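Local coordinates for protein tRNA (uracil(54)-C(5))-methyltransferase (Pyrococcus abyssi, PDB 2JJQ) that catalyses the S-adenosyl-L-methionine-dependent methylation of uridine 54 in tRNA to 5-methyluridine and probably binds a [4Fe-4S] cluster, at residues A[258-263]-A[306-311]; A[315-321]-A[339-345]. One frame throughout, in Å; residues are numbered along the deposited sequence.

Contact 1 (A[258-263]-A[306-311]); sequences LDDVDY and IYLAKR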
ATOM      1  N   LEU A 258       9.338  10.778   8.204  1.00 11.98           N
ATOM      2  CA  LEU A 258       9.381  11.436   6.874  1.00 11.41           C
ATOM      3  C   LEU A 258       9.920  12.836   7.046  1.00 12.32           C
ATOM      4  O   LEU A 258       9.264  13.687   7.641  1.00 11.91           O
ATOM      5  CB  LEU A 258       7.954  11.515   6.293  1.00 11.03           C
ATOM      6  CG  LEU A 258       7.212  10.141   6.251  1.00  9.98           C
ATOM      7  CD1 LEU A 258       5.894  10.383   5.411  1.00 13.14           C
ATOM      8  CD2 LEU A 258       8.067   9.055   5.623  1.00 13.21           C
ATOM      9  N   ASP A 259      11.129  13.060   6.541  1.00 13.45           N
ATOM     10  CA  ASP A 259      11.856  14.307   6.812  1.00 14.08           C
ATOM     11  C   ASP A 259      12.010  14.499   8.345  1.00 15.24           C
ATOM     12  O   ASP A 259      12.742  13.721   9.016  1.00 16.29           O
ATOM     13  CB  ASP A 259      11.191  15.477   6.093  1.00 13.40           C
ATOM     14  CG  ASP A 259      11.385  15.421   4.579  1.00 15.77           C
ATOM     15  OD1 ASP A 259      12.380  14.814   4.096  1.00 17.43           O
ATOM     16  OD2 ASP A 259      10.543  15.984   3.845  1.00 16.51           O
ATOM     17  N   ASP A 260      11.327  15.486   8.931  1.00 14.19           N
ATOM     18  CA  ASP A 260      11.437  15.697  10.373  1.00 15.26           C
ATOM     19  C   ASP A 260      10.173  15.283  11.129  1.00 13.95           C
ATOM     20  O   ASP A 260       9.978  15.693  12.295  1.00 16.04           O
ATOM     21  CB  ASP A 260      11.731  17.165  10.656  1.00 16.31           C
ATOM     22  CG  ASP A 260      10.702  18.127  10.046  1.00 19.20           C
ATOM     23  OD1 ASP A 260       9.895  17.762   9.174  1.00 19.76           O
ATOM     24  OD2 ASP A 260      10.727  19.312  10.435  1.00 20.82           O
ATOM     25  N   VAL A 261       9.259  14.565  10.458  1.00 11.59           N
ATOM     26  CA  VAL A 261       7.982  14.257  11.116  1.00 11.97           C
ATOM     27  C   VAL A 261       7.927  12.774  11.480  1.00 12.88           C
ATOM     28  O   VAL A 261       8.175  11.945  10.587  1.00 13.26           O
ATOM     29  CB  VAL A 261       6.819  14.618  10.150  1.00 12.50           C
ATOM     30  CG1 VAL A 261       5.504  14.262  10.773  1.00 11.21           C
ATOM     31  CG2 VAL A 261       6.887  16.142   9.788  1.00 14.51           C
ATOM     32  N   ASP A 262       7.641  12.434  12.748  1.00 12.34           N
ATOM     33  CA  ASP A 262       7.610  11.038  13.189  1.00 14.55           C
ATOM     34  C   ASP A 262       6.159  10.538  13.124  1.00 14.37           C
ATOM     35  O   ASP A 262       5.221  11.330  13.334  1.00 15.87           O
ATOM     36  CB  ASP A 262       8.104  10.937  14.629  1.00 16.41           C
ATOM     37  CG  ASP A 262       9.624  10.989  14.748  1.00 21.39           C
ATOM     38  OD1 ASP A 262      10.353  10.898  13.734  1.00 24.19           O
ATOM     39  OD2 ASP A 262      10.078  11.081  15.896  1.00 28.00           O
ATOM     40  N   TYR A 263       5.988   9.249  12.834  1.00 12.74           N
ATOM     41  CA  TYR A 263       4.693   8.610  12.769  1.00 12.92           C
ATOM     42  C   TYR A 263       4.800   7.285  13.501  1.00 12.13           C
ATOM     43  O   TYR A 263       5.674   6.469  13.168  1.00 13.90           O
ATOM     44  CB  TYR A 263       4.272   8.323  11.339  1.00 12.80           C
ATOM     45  CG  TYR A 263       4.139   9.554  10.469  1.00 13.44           C
ATOM     46  CD1 TYR A 263       2.947  10.250  10.434  1.00 12.77           C
ATOM     47  CD2 TYR A 263       5.216  10.031   9.712  1.00 12.93           C
ATOM     48  CE1 TYR A 263       2.804  11.389   9.645  1.00 13.21           C
ATOM     49  CE2 TYR A 263       5.084  11.199   8.884  1.00 10.74           C
ATOM     50  CZ  TYR A 263       3.852  11.840   8.861  1.00 14.15           C
ATOM     51  OH  TYR A 263       3.642  12.950   8.079  1.00 14.94           O
ATOM     52  N   ILE A 306      -0.381  15.837   9.550  1.00 13.49           N
ATOM     53  CA  ILE A 306       0.623  16.045  10.569  1.00 13.08           C
ATOM     54  C   ILE A 306       1.833  16.736   9.936  1.00 12.50           C
ATOM     55  O   ILE A 306       2.438  17.615  10.552  1.00 11.97           O
ATOM     56  CB  ILE A 306       1.003  14.760  11.230  1.00 14.91           C
ATOM     57  CG1 ILE A 306      -0.211  14.239  12.045  1.00 17.90           C
ATOM     58  CG2 ILE A 306       2.218  14.957  12.193  1.00 14.49           C
ATOM     59  CD1 ILE A 306      -0.089  12.785  12.370  1.00 24.75           C
ATOM     60  N   TYR A 307       2.179  16.298   8.735  1.00 10.78           N
ATOM     61  CA  TYR A 307       3.348  16.852   8.014  1.00 10.45           C
ATOM     62  C   TYR A 307       3.051  18.340   7.769  1.00 10.64           C
ATOM     63  O   TYR A 307       3.895  19.228   7.960  1.00 11.22           O
ATOM     64  CB  TYR A 307       3.565  16.143   6.699  1.00 10.95           C
ATOM     65  CG  TYR A 307       4.852  16.537   6.027  1.00 11.73           C
ATOM     66  CD1 TYR A 307       6.039  15.811   6.293  1.00 12.18           C
ATOM     67  CD2 TYR A 307       4.905  17.630   5.134  1.00 11.81           C
ATOM     68  CE1 TYR A 307       7.263  16.154   5.666  1.00 14.61           C
ATOM     69  CE2 TYR A 307       6.119  17.964   4.536  1.00 14.33           C
ATOM     70  CZ  TYR A 307       7.274  17.261   4.812  1.00 14.74           C
ATOM     71  OH  TYR A 307       8.475  17.640   4.199  1.00 16.43           O
ATOM     72  N   LEU A 308       1.844  18.636   7.347  1.00 11.00           N
ATOM     73  CA  LEU A 308       1.482  19.982   7.092  1.00 11.60           C
ATOM     74  C   LEU A 308       1.483  20.837   8.366  1.00 12.76           C
ATOM     75  O   LEU A 308       1.879  22.011   8.325  1.00 13.08           O
ATOM     76  CB  LEU A 308       0.131  20.088   6.396  1.00 11.46           C
ATOM     77  CG  LEU A 308       0.162  19.683   4.914  1.00 13.75           C
ATOM     78  CD1 LEU A 308      -1.196  19.966   4.326  1.00 19.13           C
ATOM     79  CD2 LEU A 308       1.175  20.440   4.133  1.00 19.09           C
ATOM     80  N   ALA A 309       0.984  20.285   9.467  1.00 12.00           N
ATOM     81  CA  ALA A 309       1.025  20.980  10.760  1.00 11.68           C
ATOM     82  C   ALA A 309       2.503  21.292  11.113  1.00 11.21           C
ATOM     83  O   ALA A 309       2.832  22.383  11.600  1.00 13.46           O
ATOM     84  CB  ALA A 309       0.386  20.091  11.854  1.00 10.37           C
ATOM     85  N   LYS A 310       3.393  20.352  10.887  1.00 11.68           N
ATOM     86  CA  LYS A 310       4.845  20.590  11.124  1.00 12.03           C
ATOM     87  C   LYS A 310       5.389  21.761  10.268  1.00 15.04           C
ATOM     88  O   LYS A 310       6.260  22.552  10.743  1.00 14.98           O
ATOM     89  CB  LYS A 310       5.688  19.332  10.850  1.00 11.87           C
ATOM     90  CG  LYS A 310       7.127  19.492  11.360  1.00 13.77           C
ATOM     91  CD  LYS A 310       7.267  19.169  12.854  1.00 15.04           C
ATOM     92  CE  LYS A 310       8.776  19.217  13.247  1.00 17.47           C
ATOM     93  NZ  LYS A 310       8.834  19.016  14.708  1.00 21.49           N
ATOM     94  N   ARG A 311       4.831  21.900   9.066  1.00 13.62           N
ATOM     95  CA  ARG A 311       5.245  22.954   8.087  1.00 15.64           C
ATOM     96  C   ARG A 311       4.551  24.297   8.411  1.00 15.51           C
ATOM     97  O   ARG A 311       4.829  25.340   7.761  1.00 16.77           O
ATOM     98  CB  ARG A 311       4.859  22.491   6.681  1.00 15.25           C
ATOM     99  CG  ARG A 311       5.651  21.313   6.164  1.00 17.11           C
ATOM    100  CD  ARG A 311       7.144  21.622   6.133  1.00 19.27           C
ATOM    101  NE  ARG A 311       7.680  20.383   6.661  1.00 35.06           N
ATOM    102  CZ  ARG A 311       8.380  20.173   7.761  1.00 30.02           C
ATOM    103  NH1 ARG A 311       8.950  21.129   8.503  1.00 27.39           N
ATOM    104  NH2 ARG A 311       8.619  18.917   8.025  1.00 34.96           N
TER
HETATM  105  O   HOH W   1       8.560  16.251  14.804  1.00 21.57           O
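Val-261 drives its two methyl groups against the flank of helix 303-310, and each finds different neighbours. CG1, trans to the backbone N (chi1 178°), reaches CG2 of Ile-306 at 3.6 Å, whereas CG2 settles between CD1 of Tyr-307 and CB of Lys-310. The Tyr-307 side chain crosses that of Val-261 at about a right angle. Its own first torsion of -172° sends the ring toward the hairpin turn, with the carbonyl O of Leu-258 in plane at the ring edge, 3.7 Å from CE1. At the far end Tyr-307 OH donates to the anti lone pair of Asp-259 OD2 over 2.7 Å, while OD1 of the same carboxylate forms a salt bridge with Arg-283 of helix 275-288. Nearer the base of the side chain, the phenol oxygen of Tyr-263 approaches CB of Tyr-307 at 3.5 Å and is hydrogen-bonded to the carbonyl of Thr-303.

Toward the surface, Asp-260 faces Arg-311 in a salt bridge. NH1 of Arg-311 bonds to Asp-260 OD2 at 3.2 Å, but the second arm is modelled too short to be trusted, and the detailed placing of the pair is uncertain. A water links Asp-260 O to Lys-310 NZ. The type II' turn 258-261 thus offers two carboxylates to basic partners around an apolar centre, and the Asp-259 charge, shared by a phenol and an arginine, is probably stabilised in its ionised form.

Contact 2 (A[315-321]-A[339-345]); sequences VKGFDSN and AEFEVAS. With SAH (S-adenosyl-L-homocysteine), chain B.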
ATOM      1  N   VAL A 315      -4.405  22.815  10.679  1.00 13.89           N
ATOM      2  CA  VAL A 315      -4.916  21.585  10.072  1.00 13.77           C
ATOM      3  C   VAL A 315      -6.019  20.967  10.917  1.00 14.18           C
ATOM      4  O   VAL A 315      -5.872  20.834  12.142  1.00 14.50           O
ATOM      5  CB  VAL A 315      -3.780  20.501   9.957  1.00 13.27           C
ATOM      6  CG1 VAL A 315      -4.321  19.201   9.418  1.00 14.24           C
ATOM      7  CG2 VAL A 315      -2.631  21.037   9.095  1.00 16.14           C
ATOM      8  N   LYS A 316      -7.103  20.585  10.250  1.00 13.99           N
ATOM      9  CA  LYS A 316      -8.124  19.753  10.880  1.00 14.05           C
ATOM     10  C   LYS A 316      -8.233  18.529   9.979  1.00 15.19           C
ATOM     11  O   LYS A 316      -8.245  18.668   8.770  1.00 16.42           O
ATOM     12  CB  LYS A 316      -9.434  20.498  10.880  1.00 15.33           C
ATOM     13  CG  LYS A 316      -9.441  21.713  11.869  1.00 19.90           C
ATOM     14  CD  LYS A 316     -10.837  22.315  11.910  1.00 30.46           C
ATOM     15  CE  LYS A 316     -10.958  23.397  13.013  1.00 33.94           C
ATOM     16  NZ  LYS A 316     -12.116  24.266  12.619  1.00 41.22           N
ATOM     17  N   GLY A 317      -8.335  17.343  10.549  1.00 14.84           N
ATOM     18  CA  GLY A 317      -8.494  16.155   9.727  1.00 15.34           C
ATOM     19  C   GLY A 317      -9.651  15.322  10.242  1.00 15.02           C
ATOM     20  O   GLY A 317     -10.021  15.398  11.426  1.00 14.73           O
ATOM     21  N   PHE A 318     -10.216  14.538   9.346  1.00 15.17           N
ATOM     22  CA  PHE A 318     -11.324  13.654   9.697  1.00 14.93           C
ATOM     23  C   PHE A 318     -11.182  12.298   9.003  1.00 15.55           C
ATOM     24  O   PHE A 318     -10.707  12.197   7.869  1.00 13.32           O
ATOM     25  CB  PHE A 318     -12.642  14.226   9.192  1.00 15.69           C
ATOM     26  CG  PHE A 318     -13.063  15.533   9.874  1.00 18.34           C
ATOM     27  CD1 PHE A 318     -13.819  15.507  11.021  1.00 22.07           C
ATOM     28  CD2 PHE A 318     -12.753  16.753   9.298  1.00 23.69           C
ATOM     29  CE1 PHE A 318     -14.235  16.679  11.632  1.00 24.03           C
ATOM     30  CE2 PHE A 318     -13.141  17.964   9.909  1.00 25.41           C
ATOM     31  CZ  PHE A 318     -13.882  17.929  11.075  1.00 24.90           C
ATOM     32  N   ASP A 319     -11.700  11.260   9.644  1.00 13.07           N
ATOM     33  CA  ASP A 319     -11.698   9.934   9.065  1.00 14.24           C
ATOM     34  C   ASP A 319     -12.780   9.149   9.820  1.00 14.57           C
ATOM     35  O   ASP A 319     -13.066   9.450  10.996  1.00 15.80           O
ATOM     36  CB  ASP A 319     -10.325   9.288   9.273  1.00 13.64           C
ATOM     37  CG  ASP A 319     -10.114   8.054   8.378  1.00 16.79           C
ATOM     38  OD1 ASP A 319     -10.640   6.951   8.697  1.00 19.23           O
ATOM     39  OD2 ASP A 319      -9.353   8.183   7.389  1.00 15.15           O
ATOM     40  N   SER A 320     -13.385   8.163   9.171  1.00 15.50           N
ATOM     41  CA  SER A 320     -14.470   7.409   9.837  1.00 16.97           C
ATOM     42  C   SER A 320     -13.893   6.322  10.745  1.00 17.53           C
ATOM     43  O   SER A 320     -14.607   5.706  11.553  1.00 18.37           O
ATOM     44  CB  SER A 320     -15.411   6.812   8.765  1.00 18.25           C
ATOM     45  OG  SER A 320     -14.729   5.919   7.906  1.00 20.83           O
ATOM     46  N   ASN A 321     -12.601   6.044  10.627  1.00 16.16           N
ATOM     47  CA  ASN A 321     -11.989   5.012  11.467  1.00 16.94           C
ATOM     48  C   ASN A 321     -11.485   5.547  12.817  1.00 16.77           C
ATOM     49  O   ASN A 321     -10.498   6.294  12.860  1.00 16.01           O
ATOM     50  CB  ASN A 321     -10.814   4.327  10.720  1.00 15.88           C
ATOM     51  CG  ASN A 321     -10.330   3.032  11.425  1.00 20.80           C
ATOM     52  OD1 ASN A 321      -9.629   3.081  12.383  1.00 18.45           O
ATOM     53  ND2 ASN A 321     -10.749   1.870  10.920  1.00 26.41           N
ATOM     54  N   ALA A 339      -2.719  20.370  15.734  1.00 19.72           N
ATOM     55  CA  ALA A 339      -3.655  20.011  14.653  1.00 17.45           C
ATOM     56  C   ALA A 339      -4.754  19.239  15.377  1.00 16.19           C
ATOM     57  O   ALA A 339      -4.506  18.683  16.472  1.00 14.98           O
ATOM     58  CB  ALA A 339      -2.990  19.125  13.614  1.00 19.55           C
ATOM     59  N   GLU A 340      -5.952  19.199  14.799  1.00 15.41           N
ATOM     60  CA  GLU A 340      -7.059  18.506  15.444  1.00 16.57           C
ATOM     61  C   GLU A 340      -7.586  17.441  14.461  1.00 16.60           C
ATOM     62  O   GLU A 340      -7.699  17.723  13.254  1.00 16.73           O
ATOM     63  CB  GLU A 340      -8.135  19.538  15.815  1.00 18.85           C
ATOM     64  CG  GLU A 340      -9.548  19.095  15.934  1.00 26.79           C
ATOM     65  CD  GLU A 340     -10.505  20.279  16.327  1.00 38.32           C
ATOM     66  OE1 GLU A 340     -10.014  21.279  16.955  1.00 38.77           O
ATOM     67  OE2 GLU A 340     -11.736  20.212  15.994  1.00 40.90           O
ATOM     68  N   PHE A 341      -7.832  16.235  14.977  1.00 14.91           N
ATOM     69  CA  PHE A 341      -8.427  15.115  14.230  1.00 16.10           C
ATOM     70  C   PHE A 341      -9.704  14.627  14.905  1.00 17.17           C
ATOM     71  O   PHE A 341      -9.768  14.531  16.131  1.00 18.02           O
ATOM     72  CB  PHE A 341      -7.433  13.962  14.039  1.00 15.93           C
ATOM     73  CG  PHE A 341      -6.252  14.340  13.178  1.00 15.11           C
ATOM     74  CD1 PHE A 341      -6.260  14.083  11.791  1.00 13.70           C
ATOM     75  CD2 PHE A 341      -5.174  14.985  13.750  1.00 14.72           C
ATOM     76  CE1 PHE A 341      -5.161  14.452  10.988  1.00 13.75           C
ATOM     77  CE2 PHE A 341      -4.019  15.369  12.945  1.00 15.63           C
ATOM     78  CZ  PHE A 341      -4.048  15.100  11.578  1.00 16.56           C
ATOM     79  N   GLU A 342     -10.702  14.320  14.106  1.00 18.11           N
ATOM     80  CA  GLU A 342     -12.010  13.917  14.606  1.00 19.30           C
ATOM     81  C   GLU A 342     -12.607  12.816  13.705  1.00 17.97           C
ATOM     82  O   GLU A 342     -12.315  12.719  12.503  1.00 17.65           O
ATOM     83  CB  GLU A 342     -12.952  15.140  14.626  1.00 20.83           C
ATOM     84  CG  GLU A 342     -12.395  16.343  15.441  1.00 26.10           C
ATOM     85  CD  GLU A 342     -12.400  16.116  16.967  1.00 35.05           C
ATOM     86  OE1 GLU A 342     -12.816  15.015  17.428  1.00 39.27           O
ATOM     87  OE2 GLU A 342     -11.976  17.030  17.725  1.00 37.68           O
ATOM     88  N   VAL A 343     -13.430  11.955  14.305  1.00 16.39           N
ATOM     89  CA  VAL A 343     -14.052  10.888  13.545  1.00 16.57           C
ATOM     90  C   VAL A 343     -15.310  11.445  12.910  1.00 17.59           C
ATOM     91  O   VAL A 343     -16.179  12.016  13.609  1.00 19.82           O
ATOM     92  CB  VAL A 343     -14.412   9.724  14.476  1.00 15.90           C
ATOM     93  CG1 VAL A 343     -15.272   8.664  13.701  1.00 18.55           C
ATOM     94  CG2 VAL A 343     -13.156   9.137  15.080  1.00 17.49           C
ATOM     95  N   ALA A 344     -15.397  11.346  11.605  1.00 18.43           N
ATOM     96  CA  ALA A 344     -16.601  11.763  10.867  1.00 18.88           C
ATOM     97  C   ALA A 344     -16.631  11.009   9.551  1.00 19.75           C
ATOM     98  O   ALA A 344     -15.593  10.583   9.031  1.00 18.36           O
ATOM     99  CB  ALA A 344     -16.598  13.222  10.631  1.00 19.41           C
ATOM    100  N   SER A 345     -17.836  10.843   9.019  1.00 18.60           N
ATOM    101  CA  SER A 345     -18.053  10.248   7.727  1.00 19.24           C
ATOM    102  C   SER A 345     -18.039  11.319   6.637  1.00 19.59           C
ATOM    103  O   SER A 345     -18.502  12.450   6.869  1.00 20.68           O
ATOM    104  CB  SER A 345     -19.456   9.608   7.727  1.00 20.32           C
ATOM    105  OG  SER A 345     -19.818   9.173   6.436  1.00 22.98           O
TER
HETATM  106  N   SAH B1406      -4.575   9.845   3.883  1.00 21.75           N
HETATM  107  CA  SAH B1406      -4.509   8.529   4.598  1.00 23.85           C
HETATM  108  CB  SAH B1406      -5.014   7.393   3.710  1.00 22.33           C
HETATM  109  CG  SAH B1406      -6.486   7.508   3.382  1.00 22.54           C
HETATM  110  SD  SAH B1406      -7.064   5.853   2.971  1.00 23.82           S
HETATM  111  C   SAH B1406      -3.060   8.247   4.920  1.00 25.26           C
HETATM  112  O   SAH B1406      -2.696   7.325   5.667  1.00 26.29           O
HETATM  113  OXT SAH B1406      -2.203   8.945   4.397  1.00 26.66           O
HETATM  114  C5' SAH B1406      -8.796   6.229   2.872  1.00 19.92           C
HETATM  115  C4' SAH B1406      -9.352   6.543   4.272  1.00 18.67           C
HETATM  116  O4' SAH B1406     -10.797   6.687   4.255  1.00 18.29           O
HETATM  117  C3' SAH B1406      -9.074   5.465   5.320  1.00 19.19           C
HETATM  118  O3' SAH B1406      -8.267   6.040   6.367  1.00 18.55           O
HETATM  119  C2' SAH B1406     -10.479   5.027   5.804  1.00 18.26           C
HETATM  120  O2' SAH B1406     -10.592   4.739   7.201  1.00 15.10           O
HETATM  121  C1' SAH B1406     -11.336   6.221   5.507  1.00 17.31           C
HETATM  122  N9  SAH B1406     -12.723   6.003   5.110  1.00 19.79           N
HETATM  123  C8  SAH B1406     -13.233   4.985   4.375  1.00 18.96           C
HETATM  124  N7  SAH B1406     -14.547   5.237   4.129  1.00 20.01           N
HETATM  125  C5  SAH B1406     -14.860   6.424   4.673  1.00 20.24           C
HETATM  126  C6  SAH B1406     -16.060   7.280   4.772  1.00 21.71           C
HETATM  127  N6  SAH B1406     -17.205   6.833   4.199  1.00 23.21           N
HETATM  128  N1  SAH B1406     -15.934   8.469   5.449  1.00 20.51           N
HETATM  129  C2  SAH B1406     -14.774   8.875   6.011  1.00 22.22           C
HETATM  130  N3  SAH B1406     -13.663   8.128   5.963  1.00 16.59           N
HETATM  131  C4  SAH B1406     -13.655   6.939   5.313  1.00 20.62           C
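The Phe-318 ring meets Ala-344 and Glu-342 obliquely: its CD1 lies 3.6 Å from CB of Ala-344, and CE1 is equally near CB of Glu-342, whose carboxylate plane is turned 42° from the ring and whose OE1 pairs with Arg-329. On the other face of the parallel strand pair the Phe-341 ring, brought round by chi1 -65°, meets Gly-317 obliquely, Phe-341 CD1 3.7 Å from Gly-317 CA, where the missing side chain lets it settle. The Asp-319 carboxylate holds the ribose of S-adenosyl-L-homocysteine: OD1 accepts from O2' at 2.7 Å and OD2 from O3' at 2.6 Å. OD1 takes Asn-321 N on its anti lone pair, closing an Asx turn, and Gly-300 N bonds to OD2. Glu-340, Glu-342 and Ala-344 donate three backbone hydrogen bonds across the pair, Gly-317 and Asp-319 two; the one from Ala-344 N reaches Asp-319 O from well above the carbonyl plane. This is the acidic end of the second strand in a class I methyltransferase sheet. Strand 293-297 flanks 314-319, strand 339-343 forms the sheet margin, and helix 322-335, the crossover of this beta-alpha-beta unit, packs with helix 303-310 against the face bearing Phe-341.

In the fold
Helix 303-310 ties the two contacts together: one flank receives the hairpin of contact 1, another lies on the strands of contact 2, and the chain runs directly from it into strand 314-319. The centres are about 17 Å apart, yet side chains meet, with Ile-306 CG1 4.0 Å from Phe-341 CZ and Ala-309 CB 3.9 Å from Ala-339 CB. Contact 2 binds S-adenosyl-L-homocysteine directly, whereas in contact 1 the nearest atoms of the Tyr-263 side chain and the ligand are about 8 Å apart. Contact 1 still borders the pocket through Thr-303, whose OG1 is hydrogen-bonded to the ligand.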